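Local coordinates for probable acetyltransferase (Agrobacterium tumefaciens, PDB 2GE3), which binds acetyl coenzyme A and probably transfers its acetyl group to an acceptor substrate, at residues A[73-78]-A[120-125]; A[56-61]-A[115-120]. One frame throughout, in Å; residues are numbered along the deposited sequence.

Contact 1. Residues A[73-78]-A[120-125]. With ACO (acetyl coenzyme *a), chain E.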
ATOM      1  N   CYS A  73     -18.306  -2.793   4.582  1.00 29.94           N
ATOM      2  CA  CYS A  73     -17.362  -3.292   3.647  1.00 30.38           C
ATOM      3  C   CYS A  73     -17.120  -2.098   2.749  1.00 30.82           C
ATOM      4  O   CYS A  73     -18.067  -1.469   2.273  1.00 32.14           O
ATOM      5  CB  CYS A  73     -17.954  -4.532   2.912  1.00 28.93           C
ATOM      6  SG  CYS A  73     -16.907  -5.269   1.638  1.00 31.57           S
ATOM      7  N   ASP A  74     -15.868  -1.825   2.434  1.00 30.63           N
ATOM      8  CA  ASP A  74     -15.613  -0.710   1.566  1.00 32.57           C
ATOM      9  C   ASP A  74     -14.405  -0.889   0.630  1.00 33.06           C
ATOM     10  O   ASP A  74     -13.519  -1.721   0.859  1.00 30.72           O
ATOM     11  CB  ASP A  74     -15.618   0.636   2.298  1.00 32.55           C
ATOM     12  CG  ASP A  74     -14.584   0.745   3.435  1.00 38.55           C
ATOM     13  OD1 ASP A  74     -13.471   0.144   3.366  1.00 44.54           O
ATOM     14  OD2 ASP A  74     -14.886   1.518   4.409  1.00 47.68           O
ATOM     15  N   ILE A  75     -14.443  -0.161  -0.482  1.00 33.39           N
ATOM     16  CA  ILE A  75     -13.355  -0.286  -1.461  1.00 34.43           C
ATOM     17  C   ILE A  75     -12.777   1.129  -1.692  1.00 36.67           C
ATOM     18  O   ILE A  75     -13.513   2.022  -2.135  1.00 37.07           O
ATOM     19  CB  ILE A  75     -13.760  -1.084  -2.769  1.00 34.13           C
ATOM     20  CG1 ILE A  75     -14.121  -2.536  -2.427  1.00 32.93           C
ATOM     21  CG2 ILE A  75     -12.607  -1.097  -3.843  1.00 33.29           C
ATOM     22  CD1 ILE A  75     -14.658  -3.447  -3.584  1.00 30.26           C
ATOM     23  N   ARG A  76     -11.514   1.347  -1.299  1.00 38.37           N
ATOM     24  CA  ARG A  76     -10.812   2.593  -1.634  1.00 41.76           C
ATOM     25  C   ARG A  76     -10.012   2.481  -2.951  1.00 40.73           C
ATOM     26  O   ARG A  76      -9.062   1.671  -3.075  1.00 37.54           O
ATOM     27  CB  ARG A  76      -9.961   3.107  -0.466  1.00 40.99           C
ATOM     28  CG  ARG A  76      -8.705   2.220  -0.097  1.00 49.58           C
ATOM     29  CD  ARG A  76      -7.922   2.751   1.161  1.00 50.70           C
ATOM     30  NE  ARG A  76      -8.978   3.135   2.113  1.00 64.41           N
ATOM     31  CZ  ARG A  76      -9.511   2.294   2.985  1.00 69.33           C
ATOM     32  NH1 ARG A  76      -9.024   1.038   3.051  1.00 71.20           N
ATOM     33  NH2 ARG A  76     -10.510   2.711   3.779  1.00 70.25           N
ATOM     34  N   ARG A  77     -10.439   3.290  -3.935  1.00 41.80           N
ATOM     35  CA  ARG A  77      -9.690   3.552  -5.181  1.00 42.83           C
ATOM     36  C   ARG A  77      -8.252   4.094  -4.967  1.00 43.72           C
ATOM     37  O   ARG A  77      -8.066   5.045  -4.222  1.00 41.59           O
ATOM     38  CB  ARG A  77     -10.456   4.499  -6.089  1.00 42.67           C
ATOM     39  CG  ARG A  77     -10.091   4.300  -7.560  1.00 44.81           C
ATOM     40  CD  ARG A  77     -10.906   5.200  -8.490  1.00 45.32           C
ATOM     41  NE  ARG A  77     -10.528   5.027  -9.878  1.00 48.48           N
ATOM     42  CZ  ARG A  77     -10.807   5.915 -10.846  1.00 55.32           C
ATOM     43  NH1 ARG A  77     -11.451   7.050 -10.560  1.00 55.37           N
ATOM     44  NH2 ARG A  77     -10.449   5.689 -12.115  1.00 53.81           N
ATOM     45  N   GLN A  78      -7.258   3.428  -5.605  1.00 44.75           N
ATOM     46  CA  GLN A  78      -5.846   3.871  -5.633  1.00 46.10           C
ATOM     47  C   GLN A  78      -5.780   5.256  -6.305  1.00 47.03           C
ATOM     48  O   GLN A  78      -6.549   5.572  -7.208  1.00 46.18           O
ATOM     49  CB  GLN A  78      -4.926   2.890  -6.378  1.00 45.06           C
ATOM     50  CG  GLN A  78      -4.562   1.592  -5.641  1.00 47.57           C
ATOM     51  CD  GLN A  78      -3.599   1.764  -4.420  1.00 53.43           C
ATOM     52  OE1 GLN A  78      -3.916   1.294  -3.320  1.00 52.92           O
ATOM     53  NE2 GLN A  78      -2.427   2.449  -4.611  1.00 56.05           N
ATOM     54  N   HIS A 120     -11.022  -2.695 -12.169  1.00 28.79           N
ATOM     55  CA  HIS A 120     -10.560  -3.975 -12.743  1.00 29.81           C
ATOM     56  C   HIS A 120     -10.117  -4.970 -11.629  1.00 27.78           C
ATOM     57  O   HIS A 120     -10.376  -6.221 -11.678  1.00 27.18           O
ATOM     58  CB  HIS A 120      -9.407  -3.664 -13.792  1.00 28.94           C
ATOM     59  CG  HIS A 120      -8.709  -4.871 -14.336  1.00 31.70           C
ATOM     60  ND1 HIS A 120      -9.246  -5.669 -15.327  1.00 30.72           N
ATOM     61  CD2 HIS A 120      -7.495  -5.395 -14.045  1.00 29.74           C
ATOM     62  CE1 HIS A 120      -8.392  -6.622 -15.628  1.00 28.67           C
ATOM     63  NE2 HIS A 120      -7.313  -6.471 -14.877  1.00 28.34           N
ATOM     64  N   ARG A 121      -9.429  -4.388 -10.650  1.00 25.50           N
ATOM     65  CA  ARG A 121      -8.686  -5.139  -9.630  1.00 25.38           C
ATOM     66  C   ARG A 121      -9.026  -4.704  -8.204  1.00 24.16           C
ATOM     67  O   ARG A 121      -9.029  -3.517  -7.908  1.00 25.97           O
ATOM     68  CB  ARG A 121      -7.192  -5.123  -9.935  1.00 24.92           C
ATOM     69  CG  ARG A 121      -6.298  -5.825  -8.884  1.00 22.01           C
ATOM     70  CD  ARG A 121      -4.864  -5.569  -9.305  1.00 23.54           C
ATOM     71  NE  ARG A 121      -4.080  -5.823  -8.105  1.00 25.95           N
ATOM     72  CZ  ARG A 121      -3.718  -7.055  -7.709  1.00 28.23           C
ATOM     73  NH1 ARG A 121      -3.976  -8.153  -8.465  1.00 23.20           N
ATOM     74  NH2 ARG A 121      -3.102  -7.186  -6.554  1.00 21.76           N
ATOM     75  N   ILE A 122      -9.504  -5.667  -7.413  1.00 22.81           N
ATOM     76  CA  ILE A 122      -9.732  -5.519  -5.992  1.00 23.57           C
ATOM     77  C   ILE A 122      -8.681  -6.323  -5.158  1.00 24.54           C
ATOM     78  O   ILE A 122      -8.509  -7.490  -5.339  1.00 22.85           O
ATOM     79  CB  ILE A 122     -11.147  -5.844  -5.516  1.00 22.36           C
ATOM     80  CG1 ILE A 122     -12.211  -5.228  -6.395  1.00 24.11           C
ATOM     81  CG2 ILE A 122     -11.301  -5.404  -4.010  1.00 25.31           C
ATOM     82  CD1 ILE A 122     -12.068  -3.662  -6.634  1.00 21.82           C
ATOM     83  N   GLU A 123      -7.975  -5.635  -4.259  1.00 25.55           N
ATOM     84  CA  GLU A 123      -6.919  -6.261  -3.499  1.00 27.86           C
ATOM     85  C   GLU A 123      -7.128  -6.042  -2.009  1.00 25.00           C
ATOM     86  O   GLU A 123      -7.892  -5.173  -1.618  1.00 25.15           O
ATOM     87  CB  GLU A 123      -5.519  -5.805  -4.006  1.00 26.95           C
ATOM     88  CG  GLU A 123      -5.090  -4.478  -3.520  1.00 32.68           C
ATOM     89  CD  GLU A 123      -3.773  -3.873  -4.250  1.00 37.55           C
ATOM     90  OE1 GLU A 123      -3.105  -3.129  -3.495  1.00 45.05           O
ATOM     91  OE2 GLU A 123      -3.400  -4.143  -5.462  1.00 44.66           O
ATOM     92  N   LEU A 124      -6.547  -6.938  -1.217  1.00 25.03           N
ATOM     93  CA  LEU A 124      -6.697  -6.998   0.241  1.00 25.16           C
ATOM     94  C   LEU A 124      -5.492  -7.672   0.843  1.00 26.79           C
ATOM     95  O   LEU A 124      -4.726  -8.415   0.176  1.00 27.44           O
ATOM     96  CB  LEU A 124      -8.033  -7.667   0.662  1.00 24.98           C
ATOM     97  CG  LEU A 124      -8.386  -9.103   0.361  1.00 24.24           C
ATOM     98  CD1 LEU A 124      -7.519 -10.141   1.240  1.00 22.16           C
ATOM     99  CD2 LEU A 124      -9.874  -9.291   0.526  1.00 23.18           C
ATOM    100  N   SER A 125      -5.255  -7.340   2.092  1.00 28.70           N
ATOM    101  CA  SER A 125      -4.252  -8.007   2.924  1.00 29.56           C
ATOM    102  C   SER A 125      -4.948  -8.604   4.130  1.00 28.23           C
ATOM    103  O   SER A 125      -5.780  -7.940   4.692  1.00 29.43           O
ATOM    104  CB  SER A 125      -3.271  -6.960   3.406  1.00 29.52           C
ATOM    105  OG  SER A 125      -2.351  -6.805   2.296  1.00 42.23           O
TER
HETATM  106  N1A ACO E1301     -11.817 -21.353  10.145  1.00 27.30           N
HETATM  107  C2A ACO E1301     -12.120 -21.696   8.893  1.00 26.45           C
HETATM  108  N3A ACO E1301     -13.270 -21.287   8.326  1.00 28.57           N
HETATM  109  C4A ACO E1301     -14.164 -20.543   9.025  1.00 24.63           C
HETATM  110  C5A ACO E1301     -13.888 -20.123  10.367  1.00 27.84           C
HETATM  111  C6A ACO E1301     -12.626 -20.583  10.934  1.00 28.23           C
HETATM  112  N6A ACO E1301     -12.345 -20.159  12.235  1.00 27.35           N
HETATM  113  N7A ACO E1301     -14.993 -19.423  10.847  1.00 25.35           N
HETATM  114  C8A ACO E1301     -15.893 -19.334   9.867  1.00 23.91           C
HETATM  115  N9A ACO E1301     -15.405 -20.032   8.807  1.00 27.10           N
HETATM  116  C1B ACO E1301     -16.078 -20.135   7.537  1.00 26.83           C
HETATM  117  C2B ACO E1301     -17.583 -20.339   7.585  1.00 28.46           C
HETATM  118  O2B ACO E1301     -17.780 -21.770   7.551  1.00 29.50           O
HETATM  119  C3B ACO E1301     -17.903 -19.598   6.280  1.00 32.14           C
HETATM  120  O3B ACO E1301     -17.462 -20.405   5.177  1.00 39.90           O
HETATM  121  P3B ACO E1301     -18.346 -21.545   4.392  1.00 43.51           P
HETATM  122  O7A ACO E1301     -18.646 -22.751   5.275  1.00 49.48           O
HETATM  123  O8A ACO E1301     -17.280 -21.874   3.345  1.00 46.38           O
HETATM  124  O9A ACO E1301     -19.656 -20.882   4.118  1.00 45.26           O
HETATM  125  C4B ACO E1301     -16.961 -18.393   6.226  1.00 29.90           C
HETATM  126  O4B ACO E1301     -15.813 -18.833   6.939  1.00 28.96           O
HETATM  127  C5B ACO E1301     -17.557 -17.166   6.971  1.00 29.70           C
HETATM  128  O5B ACO E1301     -18.552 -16.588   6.139  1.00 21.21           O
HETATM  129  P1A ACO E1301     -19.514 -15.456   6.567  1.00 26.44           P
HETATM  130  O1A ACO E1301     -19.969 -14.904   5.269  1.00 29.36           O
HETATM  131  O2A ACO E1301     -20.366 -16.223   7.555  1.00 29.82           O
HETATM  132  O3A ACO E1301     -18.471 -14.449   7.298  1.00 24.09           O
HETATM  133  P2A ACO E1301     -18.715 -13.302   8.333  1.00 25.95           P
HETATM  134  O4A ACO E1301     -20.086 -12.707   8.408  1.00 28.81           O
HETATM  135  O5A ACO E1301     -18.153 -13.863   9.611  1.00 23.99           O
HETATM  136  O6A ACO E1301     -17.717 -12.138   7.731  1.00 24.13           O
HETATM  137  CBP ACO E1301     -15.499 -11.380   8.425  1.00 26.35           C
HETATM  138  CCP ACO E1301     -16.307 -12.430   7.644  1.00 20.44           C
HETATM  139  CDP ACO E1301     -14.010 -11.862   8.428  1.00 19.66           C
HETATM  140  CEP ACO E1301     -15.630  -9.992   7.798  1.00 22.53           C
HETATM  141  CAP ACO E1301     -16.035 -11.156   9.897  1.00 25.06           C
HETATM  142  OAP ACO E1301     -15.959 -12.414  10.521  1.00 23.00           O
HETATM  143  C9P ACO E1301     -15.332 -10.185  10.803  1.00 24.39           C
HETATM  144  O9P ACO E1301     -15.683  -9.005  10.823  1.00 26.41           O
HETATM  145  N8P ACO E1301     -14.339 -10.632  11.598  1.00 22.09           N
HETATM  146  C7P ACO E1301     -13.576  -9.646  12.400  1.00 18.57           C
HETATM  147  C6P ACO E1301     -12.896  -8.570  11.579  1.00 19.76           C
HETATM  148  C5P ACO E1301     -12.118  -8.992  10.356  1.00 19.64           C
HETATM  149  O5P ACO E1301     -11.456 -10.024  10.309  1.00 23.36           O
HETATM  150  N4P ACO E1301     -12.137  -8.130   9.331  1.00 24.43           N
HETATM  151  C3P ACO E1301     -11.721  -8.542   8.006  1.00 29.40           C
HETATM  152  C2P ACO E1301     -10.233  -8.796   8.009  1.00 42.06           C
HETATM  153  S1P ACO E1301      -9.358  -7.266   8.222  1.00 51.74           S
HETATM  154  C   ACO E1301      -8.295  -8.088   7.229  1.00 46.42           C
HETATM  155  O   ACO E1301      -8.743  -8.961   6.536  1.00 44.11           O
HETATM  156  CH3 ACO E1301      -6.877  -7.576   7.227  1.00 47.99           C
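I75 and I122 meet across the middle of a GNAT sheet, and because strand 86-93 runs between their two strands, the contact is made by side chains. The apolar part is a small crossing of two isoleucines at about a right angle. CG2 of I75 lies 3.8 Å from CD1 of I122, while CD1 of I75 rests 3.9 Å from CG2 of I122, so both branches of each side chain are used. In I122, CG1 stands anti to the carbonyl carbon (chi1 -46°) and a second bend (chi2 -53°) brings CD1 over to the neighbour. Helix 102-117 packs on I75 through T110 and A114, and I122 also touches I166 and F168.

The polar part pairs Q78, just past the end of strand 68-77, with E123, inside strand 121-127. OE1 of Q78 and OE1 of E123 approach only to 4.5 Å, a loose contact. Within its own strand, E123 is gripped by R121: NE and NH2 reach OE2 side-on, each at 3.2 Å, with the oxygen in the guanidinium plane. R83 pairs with the other carboxylate oxygen and E145 with R121, a charge network that probably favours an ionised E123.

Two residues beyond E123 on the same strand, S125 belongs to the acetyl coenzyme A pocket. Next-nearest strands bridged by side chains over a central strand, one of them leading on to the cofactor, fit the mixed sheet of the GNAT acetyltransferase fold.

Contact 2. Residues A[56-61]-A[115-120]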
ATOM      1  N   ASN A  56     -17.326  11.046  -4.358  1.00 47.91           N
ATOM      2  CA  ASN A  56     -16.568  10.427  -5.441  1.00 48.92           C
ATOM      3  C   ASN A  56     -16.986   9.009  -5.818  1.00 49.68           C
ATOM      4  O   ASN A  56     -16.262   8.304  -6.540  1.00 49.95           O
ATOM      5  CB  ASN A  56     -15.102  10.447  -5.084  1.00 49.08           C
ATOM      6  CG  ASN A  56     -14.636  11.833  -4.791  1.00 50.61           C
ATOM      7  OD1 ASN A  56     -15.036  12.783  -5.481  1.00 51.34           O
ATOM      8  ND2 ASN A  56     -13.855  11.984  -3.741  1.00 51.16           N
ATOM      9  N   ASP A  57     -18.158   8.618  -5.306  1.00 49.67           N
ATOM     10  CA  ASP A  57     -18.874   7.442  -5.741  1.00 48.99           C
ATOM     11  C   ASP A  57     -18.170   6.078  -5.465  1.00 48.10           C
ATOM     12  O   ASP A  57     -18.514   5.079  -6.123  1.00 46.64           O
ATOM     13  CB  ASP A  57     -19.281   7.628  -7.219  1.00 50.50           C
ATOM     14  CG  ASP A  57     -20.479   6.774  -7.606  1.00 54.48           C
ATOM     15  OD1 ASP A  57     -21.505   6.825  -6.879  1.00 57.51           O
ATOM     16  OD2 ASP A  57     -20.399   6.030  -8.627  1.00 58.40           O
ATOM     17  N   HIS A  58     -17.235   6.049  -4.488  1.00 46.59           N
ATOM     18  CA  HIS A  58     -16.461   4.823  -4.095  1.00 45.63           C
ATOM     19  C   HIS A  58     -17.257   3.850  -3.186  1.00 42.97           C
ATOM     20  O   HIS A  58     -17.897   4.309  -2.209  1.00 42.71           O
ATOM     21  CB  HIS A  58     -15.172   5.189  -3.392  1.00 45.94           C
ATOM     22  CG  HIS A  58     -14.252   6.015  -4.227  1.00 49.45           C
ATOM     23  ND1 HIS A  58     -13.180   6.696  -3.698  1.00 53.55           N
ATOM     24  CD2 HIS A  58     -14.261   6.293  -5.554  1.00 51.87           C
ATOM     25  CE1 HIS A  58     -12.560   7.353  -4.661  1.00 54.90           C
ATOM     26  NE2 HIS A  58     -13.199   7.123  -5.799  1.00 54.96           N
ATOM     27  N   PRO A  59     -17.271   2.536  -3.547  1.00 39.08           N
ATOM     28  CA  PRO A  59     -18.230   1.548  -2.973  1.00 36.90           C
ATOM     29  C   PRO A  59     -18.032   1.426  -1.463  1.00 36.35           C
ATOM     30  O   PRO A  59     -16.896   1.256  -1.012  1.00 35.33           O
ATOM     31  CB  PRO A  59     -17.881   0.235  -3.680  1.00 35.49           C
ATOM     32  CG  PRO A  59     -16.961   0.591  -4.795  1.00 37.35           C
ATOM     33  CD  PRO A  59     -16.391   1.950  -4.577  1.00 38.15           C
ATOM     34  N   GLN A  60     -19.097   1.663  -0.702  1.00 33.67           N
ATOM     35  CA  GLN A  60     -19.013   1.616   0.703  1.00 34.34           C
ATOM     36  C   GLN A  60     -20.382   1.258   1.250  1.00 33.08           C
ATOM     37  O   GLN A  60     -21.331   2.001   1.091  1.00 31.66           O
ATOM     38  CB  GLN A  60     -18.500   2.926   1.288  1.00 34.80           C
ATOM     39  CG  GLN A  60     -18.378   2.914   2.828  1.00 36.51           C
ATOM     40  CD  GLN A  60     -17.622   4.188   3.314  1.00 39.99           C
ATOM     41  OE1 GLN A  60     -17.811   5.315   2.758  1.00 45.14           O
ATOM     42  NE2 GLN A  60     -16.705   3.991   4.283  1.00 40.82           N
ATOM     43  N   PHE A  61     -20.474   0.093   1.879  1.00 32.59           N
ATOM     44  CA  PHE A  61     -21.766  -0.452   2.276  1.00 32.32           C
ATOM     45  C   PHE A  61     -21.791  -0.699   3.764  1.00 33.67           C
ATOM     46  O   PHE A  61     -20.769  -1.061   4.362  1.00 32.97           O
ATOM     47  CB  PHE A  61     -22.017  -1.769   1.497  1.00 32.22           C
ATOM     48  CG  PHE A  61     -22.369  -1.541   0.055  1.00 31.03           C
ATOM     49  CD1 PHE A  61     -21.384  -1.217  -0.895  1.00 27.91           C
ATOM     50  CD2 PHE A  61     -23.698  -1.541  -0.334  1.00 30.19           C
ATOM     51  CE1 PHE A  61     -21.767  -0.881  -2.246  1.00 29.42           C
ATOM     52  CE2 PHE A  61     -24.060  -1.241  -1.637  1.00 28.29           C
ATOM     53  CZ  PHE A  61     -23.098  -0.905  -2.586  1.00 26.50           C
ATOM     54  N   HIS A 115     -17.350  -3.220  -9.613  1.00 30.88           N
ATOM     55  CA  HIS A 115     -17.326  -3.596 -10.976  1.00 32.02           C
ATOM     56  C   HIS A 115     -18.142  -2.570 -11.805  1.00 31.55           C
ATOM     57  O   HIS A 115     -17.638  -2.083 -12.770  1.00 30.37           O
ATOM     58  CB  HIS A 115     -17.863  -5.011 -11.093  1.00 33.18           C
ATOM     59  CG  HIS A 115     -17.649  -5.657 -12.433  1.00 39.83           C
ATOM     60  ND1 HIS A 115     -17.766  -7.020 -12.627  1.00 43.60           N
ATOM     61  CD2 HIS A 115     -17.326  -5.145 -13.640  1.00 46.55           C
ATOM     62  CE1 HIS A 115     -17.528  -7.311 -13.894  1.00 43.51           C
ATOM     63  NE2 HIS A 115     -17.244  -6.195 -14.527  1.00 45.99           N
ATOM     64  N   GLU A 116     -19.365  -2.244 -11.388  1.00 33.64           N
ATOM     65  CA  GLU A 116     -20.176  -1.214 -12.003  1.00 36.69           C
ATOM     66  C   GLU A 116     -19.427   0.086 -12.102  1.00 36.77           C
ATOM     67  O   GLU A 116     -19.501   0.764 -13.089  1.00 37.31           O
ATOM     68  CB  GLU A 116     -21.457  -0.981 -11.200  1.00 35.83           C
ATOM     69  CG  GLU A 116     -22.631  -0.238 -12.061  1.00 39.17           C
ATOM     70  CD  GLU A 116     -24.028  -0.267 -11.355  1.00 42.01           C
ATOM     71  OE1 GLU A 116     -24.167  -0.911 -10.293  1.00 52.35           O
ATOM     72  OE2 GLU A 116     -25.010   0.351 -11.844  1.00 52.81           O
ATOM     73  N   PHE A 117     -18.711   0.460 -11.055  1.00 36.70           N
ATOM     74  CA  PHE A 117     -17.920   1.673 -11.127  1.00 37.64           C
ATOM     75  C   PHE A 117     -16.810   1.580 -12.204  1.00 35.80           C
ATOM     76  O   PHE A 117     -16.330   2.577 -12.618  1.00 37.35           O
ATOM     77  CB  PHE A 117     -17.336   1.973  -9.728  1.00 38.61           C
ATOM     78  CG  PHE A 117     -16.387   3.134  -9.673  1.00 44.47           C
ATOM     79  CD1 PHE A 117     -16.783   4.347  -9.044  1.00 47.32           C
ATOM     80  CD2 PHE A 117     -15.075   3.046 -10.241  1.00 47.62           C
ATOM     81  CE1 PHE A 117     -15.897   5.450  -8.965  1.00 45.21           C
ATOM     82  CE2 PHE A 117     -14.184   4.131 -10.173  1.00 49.28           C
ATOM     83  CZ  PHE A 117     -14.611   5.346  -9.518  1.00 46.53           C
ATOM     84  N   GLY A 118     -16.299   0.414 -12.589  1.00 34.33           N
ATOM     85  CA  GLY A 118     -15.262   0.418 -13.592  1.00 30.33           C
ATOM     86  C   GLY A 118     -13.900  -0.051 -13.143  1.00 31.77           C
ATOM     87  O   GLY A 118     -12.974  -0.006 -13.924  1.00 31.35           O
ATOM     88  N   LEU A 119     -13.772  -0.532 -11.898  1.00 31.15           N
ATOM     89  CA  LEU A 119     -12.545  -1.065 -11.378  1.00 30.29           C
ATOM     90  C   LEU A 119     -12.294  -2.419 -11.954  1.00 29.92           C
ATOM     91  O   LEU A 119     -13.231  -3.142 -12.338  1.00 31.54           O
ATOM     92  CB  LEU A 119     -12.557  -1.101  -9.842  1.00 31.49           C
ATOM     93  CG  LEU A 119     -12.693   0.229  -9.067  1.00 34.00           C
ATOM     94  CD1 LEU A 119     -12.772  -0.045  -7.540  1.00 40.33           C
ATOM     95  CD2 LEU A 119     -11.507   1.158  -9.264  1.00 33.85           C
ATOM     96  N   HIS A 120     -11.022  -2.695 -12.169  1.00 28.79           N
ATOM     97  CA  HIS A 120     -10.560  -3.975 -12.743  1.00 29.81           C
ATOM     98  C   HIS A 120     -10.117  -4.970 -11.629  1.00 27.78           C
ATOM     99  O   HIS A 120     -10.376  -6.221 -11.678  1.00 27.18           O
ATOM    100  CB  HIS A 120      -9.407  -3.664 -13.792  1.00 28.94           C
ATOM    101  CG  HIS A 120      -8.709  -4.871 -14.336  1.00 31.70           C
ATOM    102  ND1 HIS A 120      -9.246  -5.669 -15.327  1.00 30.72           N
ATOM    103  CD2 HIS A 120      -7.495  -5.395 -14.045  1.00 29.74           C
ATOM    104  CE1 HIS A 120      -8.392  -6.622 -15.628  1.00 28.67           C
ATOM    105  NE2 HIS A 120      -7.313  -6.471 -14.877  1.00 28.34           N
TER
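F117 reaches from the last turn of helix 102-117 to the turn that follows helix 43-55, joining two helix C-termini of the GNAT fold, each closed by a Schellman motif. D57, with positive phi, is the C-prime residue of one; G118 takes the positive-phi position in the other, its N bonded to O of H115 at 2.8 Å.

The phenyl ring is carried across by a chi1 of 175°, which sets CG anti to the backbone N. The ring then meets three consecutive residues, N56, D57 and H58. The side chains of D57 and F117 pass in opposite directions, carboxylate and ring planes 29° apart, with OD2 of D57 4.0 Å from CD1 of F117. H58 comes in obliquely: the ring planes are inclined at 71° and the centroids lie 5.8 Å apart. CE1 of F117 sits in the plane of the imidazole, at its edge, whereas CB of N56 lies over one imidazole face, toward the rim. R77, from strand 68-77, touches both H58 and F117.

Two backbone oxygens also approach the phenyl. O of N56 lies near the ring plane at its edge, 3.8 Å from CE1 of F117, and O of D57 approaches obliquely to 3.5 Å from CD1 of F117.

Overall arrangement
The two contacts, their centres 9 Å apart, illustrate how neighbouring strands of one sheet can link contacts made at different places in a fold. Their segments alternate along the chain: 56-61, 73-78, 115-120 and 120-125, with H120 common to both. Antiparallel strands 60-65 and 68-77 are neighbours, and backbone bonds such as I75 N to P59 O (2.9 Å) couple contact 2 directly to contact 1. Helix 102-117 leads into strand 121-127 through a short connection that includes H120. Contact 1 thus spans strand 86-93, partly buried, its strand 121-127 running on toward the cofactor; contact 2 lies at the surface where helices end. H120 also meets D150 and Y158 of the second subunit, tying this junction to the dimer.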